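Local coordinates for protein alpha,alpha-trehalose-phosphate synthase (UDP-forming) (Burkholderia xenovorans, PDB 5V0T) that belongs to glycosyltransferase family 20, adopts the GT-B fold, and here holds uridine-5'-diphosphate and 6-O-phosphono-alpha-D-glucopyranose, at residues A[15-20]-A[48-53]; A[193-198]-A[237-242]; A[376-381]-A[403-408]. One frame throughout, in Å; residues are numbered along the deposited sequence.

Contact 1 (A[15-20]-A[48-53]); sequences VSNRVA and FGWSGD. With G6P (6-O-phosphono-alpha-D-glucopyranose), chain J.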
loop_
_atom_site.group_PDB
_atom_site.type_symbol
_atom_site.label_atom_id
_atom_site.label_comp_id
_atom_site.label_asym_id
_atom_site.label_seq_id
_atom_site.Cartn_x
_atom_site.Cartn_y
_atom_site.Cartn_z
ATOM N N VAL A 15 -3.279 -15.998 -1.132
ATOM C CA VAL A 15 -3.621 -15.958 0.288
ATOM C C VAL A 15 -3.283 -14.570 0.826
ATOM O O VAL A 15 -2.135 -14.128 0.722
ATOM C CB VAL A 15 -2.864 -17.031 1.087
ATOM C CG1 VAL A 15 -3.267 -16.979 2.570
ATOM C CG2 VAL A 15 -3.086 -18.427 0.493
ATOM N N SER A 16 -4.267 -13.896 1.421
ATOM C CA SER A 16 -4.033 -12.606 2.069
ATOM C C SER A 16 -5.040 -12.460 3.189
ATOM O O SER A 16 -6.024 -13.192 3.259
ATOM C CB SER A 16 -4.172 -11.434 1.086
ATOM O OG SER A 16 -5.505 -11.408 0.567
ATOM N N ASN A 17 -4.800 -11.502 4.076
ATOM C CA ASN A 17 -5.815 -11.223 5.081
ATOM C C ASN A 17 -7.010 -10.529 4.441
ATOM O O ASN A 17 -8.131 -11.052 4.447
ATOM C CB ASN A 17 -5.245 -10.356 6.206
ATOM C CG ASN A 17 -6.231 -10.207 7.350
ATOM O OD1 ASN A 17 -6.613 -11.193 7.979
ATOM N ND2 ASN A 17 -6.676 -8.980 7.598
ATOM N N ARG A 18 -6.781 -9.343 3.885
ATOM C CA ARG A 18 -7.834 -8.574 3.236
ATOM C C ARG A 18 -8.112 -9.147 1.853
ATOM O O ARG A 18 -7.186 -9.369 1.067
ATOM C CB ARG A 18 -7.427 -7.100 3.128
ATOM C CG ARG A 18 -8.501 -6.218 2.450
ATOM C CD ARG A 18 -9.759 -6.153 3.306
ATOM N NE ARG A 18 -9.590 -5.290 4.476
ATOM C CZ ARG A 18 -10.464 -5.212 5.476
ATOM N NH1 ARG A 18 -11.552 -5.981 5.465
ATOM N NH2 ARG A 18 -10.256 -4.378 6.491
ATOM N N VAL A 19 -9.385 -9.394 1.563
ATOM C CA VAL A 19 -9.818 -9.921 0.276
ATOM C C VAL A 19 -10.714 -8.875 -0.377
ATOM O O VAL A 19 -11.489 -8.201 0.308
ATOM C CB VAL A 19 -10.546 -11.274 0.443
ATOM C CG1 VAL A 19 -10.965 -11.832 -0.895
ATOM C CG2 VAL A 19 -9.633 -12.280 1.167
ATOM N N ALA A 20 -10.606 -8.739 -1.699
ATOM C CA ALA A 20 -11.369 -7.716 -2.413
ATOM C C ALA A 20 -12.866 -7.899 -2.171
ATOM O O ALA A 20 -13.335 -9.026 -1.994
ATOM C CB ALA A 20 -11.074 -7.766 -3.910
ATOM N N PHE A 48 -7.990 -16.823 -1.201
ATOM C CA PHE A 48 -8.340 -17.273 0.138
ATOM C C PHE A 48 -7.963 -16.207 1.156
ATOM O O PHE A 48 -6.850 -15.666 1.109
ATOM C CB PHE A 48 -7.609 -18.584 0.461
ATOM C CG PHE A 48 -7.725 -19.020 1.894
ATOM C CD1 PHE A 48 -8.772 -19.834 2.294
ATOM C CD2 PHE A 48 -6.764 -18.652 2.831
ATOM C CE1 PHE A 48 -8.874 -20.263 3.613
ATOM C CE2 PHE A 48 -6.860 -19.066 4.149
ATOM C CZ PHE A 48 -7.917 -19.876 4.543
ATOM N N GLY A 49 -8.863 -15.932 2.098
ATOM C CA GLY A 49 -8.507 -15.030 3.181
ATOM C C GLY A 49 -9.689 -14.693 4.070
ATOM O O GLY A 49 -10.693 -15.406 4.102
ATOM N N TRP A 50 -9.531 -13.607 4.814
ATOM C CA TRP A 50 -10.551 -13.149 5.745
ATOM C C TRP A 50 -11.725 -12.523 4.995
ATOM O O TRP A 50 -11.540 -11.766 4.039
ATOM C CB TRP A 50 -9.919 -12.146 6.718
ATOM C CG TRP A 50 -10.814 -11.522 7.743
ATOM C CD1 TRP A 50 -11.788 -12.130 8.489
ATOM C CD2 TRP A 50 -10.790 -10.152 8.151
ATOM N NE1 TRP A 50 -12.375 -11.212 9.337
ATOM C CE2 TRP A 50 -11.776 -9.994 9.151
ATOM C CE3 TRP A 50 -10.027 -9.039 7.765
ATOM C CZ2 TRP A 50 -12.019 -8.766 9.779
ATOM C CZ3 TRP A 50 -10.268 -7.813 8.396
ATOM C CH2 TRP A 50 -11.267 -7.688 9.380
ATOM N N SER A 51 -12.943 -12.861 5.425
ATOM C CA SER A 51 -14.149 -12.269 4.855
ATOM C C SER A 51 -14.354 -10.820 5.271
ATOM O O SER A 51 -15.198 -10.140 4.686
ATOM C CB SER A 51 -15.380 -13.062 5.288
ATOM O OG SER A 51 -15.603 -12.867 6.677
ATOM N N GLY A 52 -13.662 -10.349 6.299
ATOM C CA GLY A 52 -13.904 -9.018 6.808
ATOM C C GLY A 52 -14.886 -8.947 7.956
ATOM O O GLY A 52 -15.063 -7.867 8.528
ATOM N N ASP A 53 -15.532 -10.057 8.304
ATOM C CA ASP A 53 -16.511 -10.108 9.381
ATOM C C ASP A 53 -15.889 -10.683 10.648
ATOM O O ASP A 53 -14.963 -11.500 10.597
ATOM C CB ASP A 53 -17.711 -10.964 8.984
ATOM C CG ASP A 53 -18.427 -10.426 7.759
ATOM O OD1 ASP A 53 -18.526 -9.189 7.620
ATOM O OD2 ASP A 53 -18.874 -11.254 6.938
HETATM C C1 G6P J . -2.154 -1.828 3.136
HETATM C C2 G6P J . -1.690 -3.222 3.523
HETATM C C3 G6P J . -2.744 -4.263 3.135
HETATM C C4 G6P J . -4.085 -3.874 3.764
HETATM C C5 G6P J . -4.453 -2.450 3.346
HETATM C C6 G6P J . -5.814 -2.057 3.923
HETATM O O1 G6P J . -2.302 -1.815 1.722
HETATM O O2 G6P J . -0.427 -3.499 2.890
HETATM O O3 G6P J . -2.316 -5.534 3.651
HETATM O O4 G6P J . -5.117 -4.774 3.309
HETATM O O5 G6P J . -3.419 -1.539 3.752
HETATM O O6 G6P J . -5.806 -2.218 5.352
HETATM P P G6P J . -6.894 -3.181 6.048
HETATM O O1P G6P J . -8.215 -2.461 5.955
HETATM O O2P G6P J . -6.370 -3.373 7.444
HETATM O O3P G6P J . -6.879 -4.447 5.221
HETATM O O HOH W 1 -13.662 -5.499 7.451
HETATM O O HOH W 2 -11.591 -8.977 3.553
#
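Arg18 and Trp50 meet at the C-terminal side of parallel neighbours 12-16 and 45-48 in the N-terminal, Rossmann-like domain of this GT-B protein. Trp50 CZ3 lies over one face of the Arg18 guanidinium, 3.7 Å from NH1, but the two planes stand 33° apart, too far for a parallel stack. The guanidinium edge serves the ligand: NE donates to O3P of 6-O-phosphono-alpha-D-glucopyranose over 2.9 Å, and NH2 donates to O1P over the same 2.9 Å. A chain bent at chi2 and chi3 turns this edge to the phosphate, while NH1 reaches Gly52 O through a water lying in the guanidinium plane.

Beside Arg18, the Asn17 amide runs alongside the indole with planes 21° apart, its ND2 3.4 Å from Trp50 CE3; Asn17 OD1 is bonded to Tyr85 OH. The backbones of the two segments join through Ser16 N to Phe48 O at 3.1 Å and Trp50 N to Asn17 O at 2.9 Å. A second water links Val19 N to Trp50 O. Gly52 CA lies over the centre of one indole face, and Trp50 NE1 helps hold the ring by donating to Asp53 O, from above the Asp53 carbonyl plane, at 2.9 Å.

Contact 2 (A[193-198]-A[237-242]); sequences GFQTAP and YPIGVY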
loop_
_atom_site.group_PDB
_atom_site.type_symbol
_atom_site.label_atom_id
_atom_site.label_comp_id
_atom_site.label_asym_id
_atom_site.label_seq_id
_atom_site.Cartn_x
_atom_site.Cartn_y
_atom_site.Cartn_z
ATOM N N GLY A 193 9.437 -12.076 -1.862
ATOM C CA GLY A 193 9.385 -10.913 -2.721
ATOM C C GLY A 193 9.166 -9.668 -1.890
ATOM O O GLY A 193 8.308 -9.649 -0.998
ATOM N N PHE A 194 9.966 -8.640 -2.143
ATOM C CA PHE A 194 9.819 -7.348 -1.497
ATOM C C PHE A 194 9.514 -6.305 -2.574
ATOM O O PHE A 194 9.644 -6.564 -3.774
ATOM C CB PHE A 194 11.083 -6.987 -0.692
ATOM C CG PHE A 194 11.478 -8.043 0.321
ATOM C CD1 PHE A 194 10.847 -8.114 1.550
ATOM C CD2 PHE A 194 12.463 -8.983 0.024
ATOM C CE1 PHE A 194 11.189 -9.097 2.466
ATOM C CE2 PHE A 194 12.821 -9.958 0.942
ATOM C CZ PHE A 194 12.181 -10.016 2.162
ATOM N N GLN A 195 9.082 -5.113 -2.145
ATOM C CA GLN A 195 8.685 -4.095 -3.120
ATOM C C GLN A 195 9.893 -3.539 -3.874
ATOM O O GLN A 195 9.857 -3.410 -5.102
ATOM C CB GLN A 195 7.925 -2.955 -2.418
ATOM C CG GLN A 195 6.558 -3.354 -1.875
ATOM C CD GLN A 195 5.463 -3.247 -2.929
ATOM O OE1 GLN A 195 5.730 -3.317 -4.135
ATOM N NE2 GLN A 195 4.224 -3.051 -2.476
ATOM N N THR A 196 10.966 -3.181 -3.157
ATOM C CA THR A 196 12.056 -2.404 -3.742
ATOM C C THR A 196 13.416 -2.959 -3.324
ATOM O O THR A 196 13.532 -3.761 -2.393
ATOM C CB THR A 196 11.986 -0.927 -3.330
ATOM O OG1 THR A 196 12.231 -0.816 -1.918
ATOM C CG2 THR A 196 10.614 -0.309 -3.693
ATOM N N ALA A 197 14.456 -2.505 -4.025
ATOM C CA ALA A 197 15.816 -2.929 -3.692
ATOM C C ALA A 197 16.212 -2.600 -2.251
ATOM O O ALA A 197 16.859 -3.446 -1.612
ATOM C CB ALA A 197 16.809 -2.327 -4.700
ATOM N N PRO A 198 15.865 -1.444 -1.676
ATOM C CA PRO A 198 16.232 -1.219 -0.268
ATOM C C PRO A 198 15.510 -2.147 0.692
ATOM O O PRO A 198 16.073 -2.475 1.748
ATOM C CB PRO A 198 15.858 0.255 -0.039
ATOM C CG PRO A 198 15.930 0.870 -1.411
ATOM C CD PRO A 198 15.393 -0.201 -2.312
ATOM N N TYR A 237 10.244 -7.099 -6.413
ATOM C CA TYR A 237 9.239 -7.092 -7.480
ATOM C C TYR A 237 8.285 -5.938 -7.199
ATOM O O TYR A 237 7.338 -6.082 -6.422
ATOM C CB TYR A 237 8.458 -8.409 -7.532
ATOM C CG TYR A 237 9.292 -9.676 -7.584
ATOM C CD1 TYR A 237 9.804 -10.248 -6.418
ATOM C CD2 TYR A 237 9.534 -10.318 -8.787
ATOM C CE1 TYR A 237 10.557 -11.421 -6.456
ATOM C CE2 TYR A 237 10.294 -11.498 -8.843
ATOM C CZ TYR A 237 10.795 -12.038 -7.664
ATOM O OH TYR A 237 11.534 -13.196 -7.693
ATOM N N PRO A 238 8.522 -4.761 -7.783
ATOM C CA PRO A 238 7.672 -3.594 -7.465
ATOM C C PRO A 238 6.285 -3.746 -8.073
ATOM O O PRO A 238 6.147 -3.935 -9.278
ATOM C CB PRO A 238 8.444 -2.415 -8.082
ATOM C CG PRO A 238 9.286 -3.037 -9.166
ATOM C CD PRO A 238 9.642 -4.415 -8.677
ATOM N N ILE A 239 5.251 -3.680 -7.231
ATOM C CA ILE A 239 3.895 -3.842 -7.735
ATOM C C ILE A 239 3.523 -2.635 -8.591
ATOM O O ILE A 239 3.887 -1.487 -8.282
ATOM C CB ILE A 239 2.903 -4.049 -6.580
ATOM C CG1 ILE A 239 1.588 -4.609 -7.112
ATOM C CG2 ILE A 239 2.656 -2.738 -5.819
ATOM C CD1 ILE A 239 0.633 -5.081 -6.025
ATOM N N GLY A 240 2.829 -2.894 -9.695
ATOM C CA GLY A 240 2.429 -1.832 -10.594
ATOM C C GLY A 240 0.926 -1.711 -10.754
ATOM O O GLY A 240 0.153 -2.193 -9.920
ATOM N N VAL A 241 0.504 -1.061 -11.836
ATOM C CA VAL A 241 -0.894 -0.821 -12.137
ATOM C C VAL A 241 -1.121 -1.159 -13.611
ATOM O O VAL A 241 -0.214 -1.611 -14.309
ATOM C CB VAL A 241 -1.307 0.636 -11.828
ATOM C CG1 VAL A 241 -0.984 0.997 -10.386
ATOM C CG2 VAL A 241 -0.580 1.606 -12.775
ATOM N N TYR A 242 -2.351 -0.958 -14.077
ATOM C CA TYR A 242 -2.637 -0.972 -15.506
ATOM C C TYR A 242 -2.800 0.477 -15.947
ATOM O O TYR A 242 -3.913 1.017 -15.890
ATOM C CB TYR A 242 -3.905 -1.760 -15.839
ATOM C CG TYR A 242 -3.806 -3.252 -15.679
ATOM C CD1 TYR A 242 -2.898 -3.995 -16.429
ATOM C CD2 TYR A 242 -4.635 -3.926 -14.791
ATOM C CE1 TYR A 242 -2.817 -5.372 -16.293
ATOM C CE2 TYR A 242 -4.560 -5.302 -14.641
ATOM C CZ TYR A 242 -3.653 -6.019 -15.398
ATOM O OH TYR A 242 -3.574 -7.377 -15.243
#
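Tyr237 N donates to Phe194 O over 2.8 Å, and the bond is nearly straight, 173° at the hydrogen. One residue on from Phe194 and two on from Tyr237, a side chain takes over. Gln195 OE1 accepts from Ile239 N at 3.2 Å, in the plane of its own carbonyl. CG of Gln195 lies beside its backbone N, and a bend at chi2 (-86°) folds the amide back to meet the other chain. The opposite end of that amide, NE2, donates to His164 O, so two backbone groups fix its rotation. The Gln195 and Ile239 side chains cross at a slant, with Ile239 CG2 3.6 Å from Gln195 OE1.

Strands 191-194 and 230-236 are parallel neighbours in the sheet of the N-terminal domain, and 237-242 is the chain leaving that sheet toward helix 243-252 and the second Rossmann-like domain of the GT-B fold. At this exit Gln195 O rests on Pro238, 3.2 Å from its CA; the proline nitrogen has no hydrogen to give.

Tyr237 presents its ring edge to Gly193, with CD1 3.8 Å from the glycine CA. Its ring also meets Phe461 edge-to-face, and its OH is hydrogen-bonded to Asp464 OD2, both residues belonging to the C-terminal helix 454-466. Ile239 O accepts a hydrogen bond from Lys383 NZ of helix 380-388.

Contact 3 (A[376-381]-A[403-408]); sequences DGMNLV and AGAAQE. With UDP (uridine-5'-diphosphate), chain I.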
loop_
_atom_site.group_PDB
_atom_site.type_symbol
_atom_site.label_atom_id
_atom_site.label_comp_id
_atom_site.label_asym_id
_atom_site.label_seq_id
_atom_site.Cartn_x
_atom_site.Cartn_y
_atom_site.Cartn_z
ATOM N N ASP A 376 6.115 4.098 2.852
ATOM C CA ASP A 376 5.078 3.440 2.063
ATOM C C ASP A 376 5.745 2.378 1.214
ATOM O O ASP A 376 6.743 2.663 0.545
ATOM C CB ASP A 376 4.333 4.460 1.183
ATOM C CG ASP A 376 2.929 4.016 0.822
ATOM O OD1 ASP A 376 2.766 2.830 0.458
ATOM O OD2 ASP A 376 1.997 4.865 0.881
ATOM N N GLY A 377 5.232 1.144 1.279
ATOM C CA GLY A 377 5.838 0.073 0.512
ATOM C C GLY A 377 5.886 0.363 -0.976
ATOM O O GLY A 377 6.848 0.006 -1.653
ATOM N N MET A 378 4.843 0.994 -1.510
ATOM C CA MET A 378 4.848 1.356 -2.921
ATOM C C MET A 378 4.123 2.678 -3.125
ATOM O O MET A 378 4.744 3.673 -3.513
ATOM C CB MET A 378 4.207 0.249 -3.775
ATOM C CG MET A 378 4.178 0.545 -5.294
ATOM S SD MET A 378 5.782 1.007 -6.001
ATOM C CE MET A 378 6.786 -0.431 -5.632
ATOM N N ASN A 379 2.815 2.664 -2.835
ATOM C CA ASN A 379 1.829 3.728 -3.000
ATOM C C ASN A 379 1.230 3.670 -4.409
ATOM O O ASN A 379 1.773 4.233 -5.372
ATOM C CB ASN A 379 2.379 5.134 -2.695
ATOM C CG ASN A 379 1.260 6.145 -2.498
ATOM O OD1 ASN A 379 0.568 6.493 -3.445
ATOM N ND2 ASN A 379 1.069 6.608 -1.274
ATOM N N LEU A 380 0.103 2.962 -4.532
ATOM C CA LEU A 380 -0.561 2.861 -5.826
ATOM C C LEU A 380 -1.204 4.183 -6.237
ATOM O O LEU A 380 -1.319 4.463 -7.436
ATOM C CB LEU A 380 -1.616 1.754 -5.790
ATOM C CG LEU A 380 -1.127 0.308 -5.680
ATOM C CD1 LEU A 380 -2.319 -0.624 -5.834
ATOM C CD2 LEU A 380 -0.078 -0.006 -6.718
ATOM N N VAL A 381 -1.610 5.008 -5.269
ATOM C CA VAL A 381 -2.251 6.276 -5.601
ATOM C C VAL A 381 -1.321 7.131 -6.452
ATOM O O VAL A 381 -1.757 7.788 -7.398
ATOM C CB VAL A 381 -2.697 7.006 -4.319
ATOM C CG1 VAL A 381 -2.808 8.543 -4.555
ATOM C CG2 VAL A 381 -4.040 6.423 -3.806
ATOM N N ALA A 403 8.181 6.797 -0.369
ATOM C CA ALA A 403 7.273 5.896 -1.067
ATOM C C ALA A 403 8.082 4.992 -1.991
ATOM O O ALA A 403 8.996 5.454 -2.683
ATOM C CB ALA A 403 6.251 6.683 -1.891
ATOM N N GLY A 404 7.754 3.698 -1.988
ATOM C CA GLY A 404 8.453 2.764 -2.869
ATOM C C GLY A 404 8.373 3.174 -4.330
ATOM O O GLY A 404 9.321 2.961 -5.097
ATOM N N ALA A 405 7.267 3.810 -4.725
ATOM C CA ALA A 405 7.131 4.275 -6.108
ATOM C C ALA A 405 8.192 5.302 -6.500
ATOM O O ALA A 405 8.446 5.480 -7.695
ATOM C CB ALA A 405 5.738 4.870 -6.322
ATOM N N ALA A 406 8.824 5.984 -5.532
ATOM C CA ALA A 406 9.860 6.955 -5.880
ATOM C C ALA A 406 11.086 6.302 -6.498
ATOM O O ALA A 406 11.865 6.992 -7.167
ATOM C CB ALA A 406 10.295 7.760 -4.651
ATOM N N GLN A 407 11.291 4.999 -6.281
ATOM C CA GLN A 407 12.436 4.335 -6.900
ATOM C C GLN A 407 12.308 4.253 -8.419
ATOM O O GLN A 407 13.320 4.079 -9.096
ATOM C CB GLN A 407 12.626 2.925 -6.335
ATOM C CG GLN A 407 12.973 2.857 -4.854
ATOM C CD GLN A 407 14.337 3.429 -4.543
ATOM O OE1 GLN A 407 14.455 4.401 -3.801
ATOM N NE2 GLN A 407 15.376 2.824 -5.097
ATOM N N GLU A 408 11.102 4.381 -8.978
ATOM C CA GLU A 408 10.945 4.271 -10.418
ATOM C C GLU A 408 10.345 5.500 -11.084
ATOM O O GLU A 408 10.547 5.668 -12.289
ATOM C CB GLU A 408 10.112 3.024 -10.792
ATOM C CG GLU A 408 8.840 2.770 -9.982
ATOM C CD GLU A 408 8.330 1.298 -10.035
ATOM O OE1 GLU A 408 8.579 0.553 -11.016
ATOM O OE2 GLU A 408 7.658 0.882 -9.077
HETATM N N1 UDP I . -8.707 3.738 -2.829
HETATM C C2 UDP I . -10.041 3.545 -3.154
HETATM N N3 UDP I . -10.921 4.367 -2.510
HETATM C C4 UDP I . -10.615 5.350 -1.595
HETATM C C5 UDP I . -9.211 5.498 -1.312
HETATM C C6 UDP I . -8.321 4.710 -1.935
HETATM O O2 UDP I . -10.416 2.696 -3.944
HETATM O O4 UDP I . -11.529 6.019 -1.100
HETATM C "C1'" UDP I . -7.720 2.886 -3.500
HETATM C "C2'" UDP I . -6.721 3.665 -4.351
HETATM O "O2'" UDP I . -7.268 3.902 -5.637
HETATM C "C3'" UDP I . -5.539 2.693 -4.374
HETATM C "C4'" UDP I . -5.601 2.059 -2.979
HETATM O "O4'" UDP I . -6.956 2.232 -2.513
HETATM O "O3'" UDP I . -5.677 1.677 -5.363
HETATM C "C5'" UDP I . -4.641 2.627 -1.967
HETATM O "O5'" UDP I . -3.370 1.980 -2.174
HETATM P PA UDP I . -2.012 2.684 -1.765
HETATM O O1A UDP I . -1.975 4.120 -2.246
HETATM O O2A UDP I . -0.914 1.810 -2.247
HETATM O O3A UDP I . -2.029 2.746 -0.187
HETATM P PB UDP I . -2.511 1.777 0.971
HETATM O O1B UDP I . -2.271 0.377 0.401
HETATM O O2B UDP I . -1.492 2.061 2.096
HETATM O O3B UDP I . -3.919 2.040 1.356
#
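Two backbone hydrogen bonds join Asp376 and Met378 to the start of the 3-10 segment 404-407. Gly404 N donates to Asp376 O at 2.9 Å and Ala405 N to Met378 O at 2.8 Å. Between them Gly404 CA directs a C-H at Gly377 O over 3.4 Å. With no side chain on Gly404, the two backbones come close enough for this contact.

The apolar packing is carried mainly by Met378. Its chain turns at chi2 (52°) and again at chi3, which brings SD back to lie 3.9 Å from Ala405 CB. The Met378 and Glu408 side chains cross at about a right angle, with Met378 SD 3.6 Å from Glu408 OE2 and CE alongside. That carboxylate oxygen is salt-bridged to Lys383, and the thioether simply packs beside it.

In the C-terminal Rossmann-like domain, 376-381 leads into helix 380-388, whose N-terminal end faces the phosphates, a recurrent nucleotide-binding feature of GT-B proteins. Leu380 N donates to O2A of uridine-5'-diphosphate at 2.8 Å, almost straight at 175°. Val381 N donates to O1A on the same phosphorus at 3.2 Å. The helix dipole probably adds to the attraction for this phosphate.

Side-chain polar bonds brace the turn. Asn379 is the N-cap, its OD1 accepting from Ala382 N, while its ND2 donates to Asp376 OD2 at 2.9 Å, approaching from 53° out of the carboxylate plane. Asp376 OD2 also forms a salt bridge with Lys282, whose NZ is hydrogen-bonded to the nucleotide. The second oxygen, Asp376 OD1, receives a weak bond from Met378 N.

How the contacts relate
All three contacts are buried, yet they differ in place and chemistry. Contacts 1 and 2 both reach the same N-terminal sheet, their centres about 21 Å apart, whereas contact 3 lies in the second domain. Contact 1 brings a charged side chain to the sugar phosphate, contact 3 offers backbone N-H groups to the nucleotide, and contact 2 has no ligand bond and is held by one backbone and one side-chain-to-backbone hydrogen bond. Contacts 2 and 3 meet across the interdomain boundary: Gln195 CB lies 3.2 Å from Gly377 O, and Pro238 CB packs 3.6 Å from Met378 CE. Contact 1 touches neither of the others, its nearest atoms being about 11 Å from each.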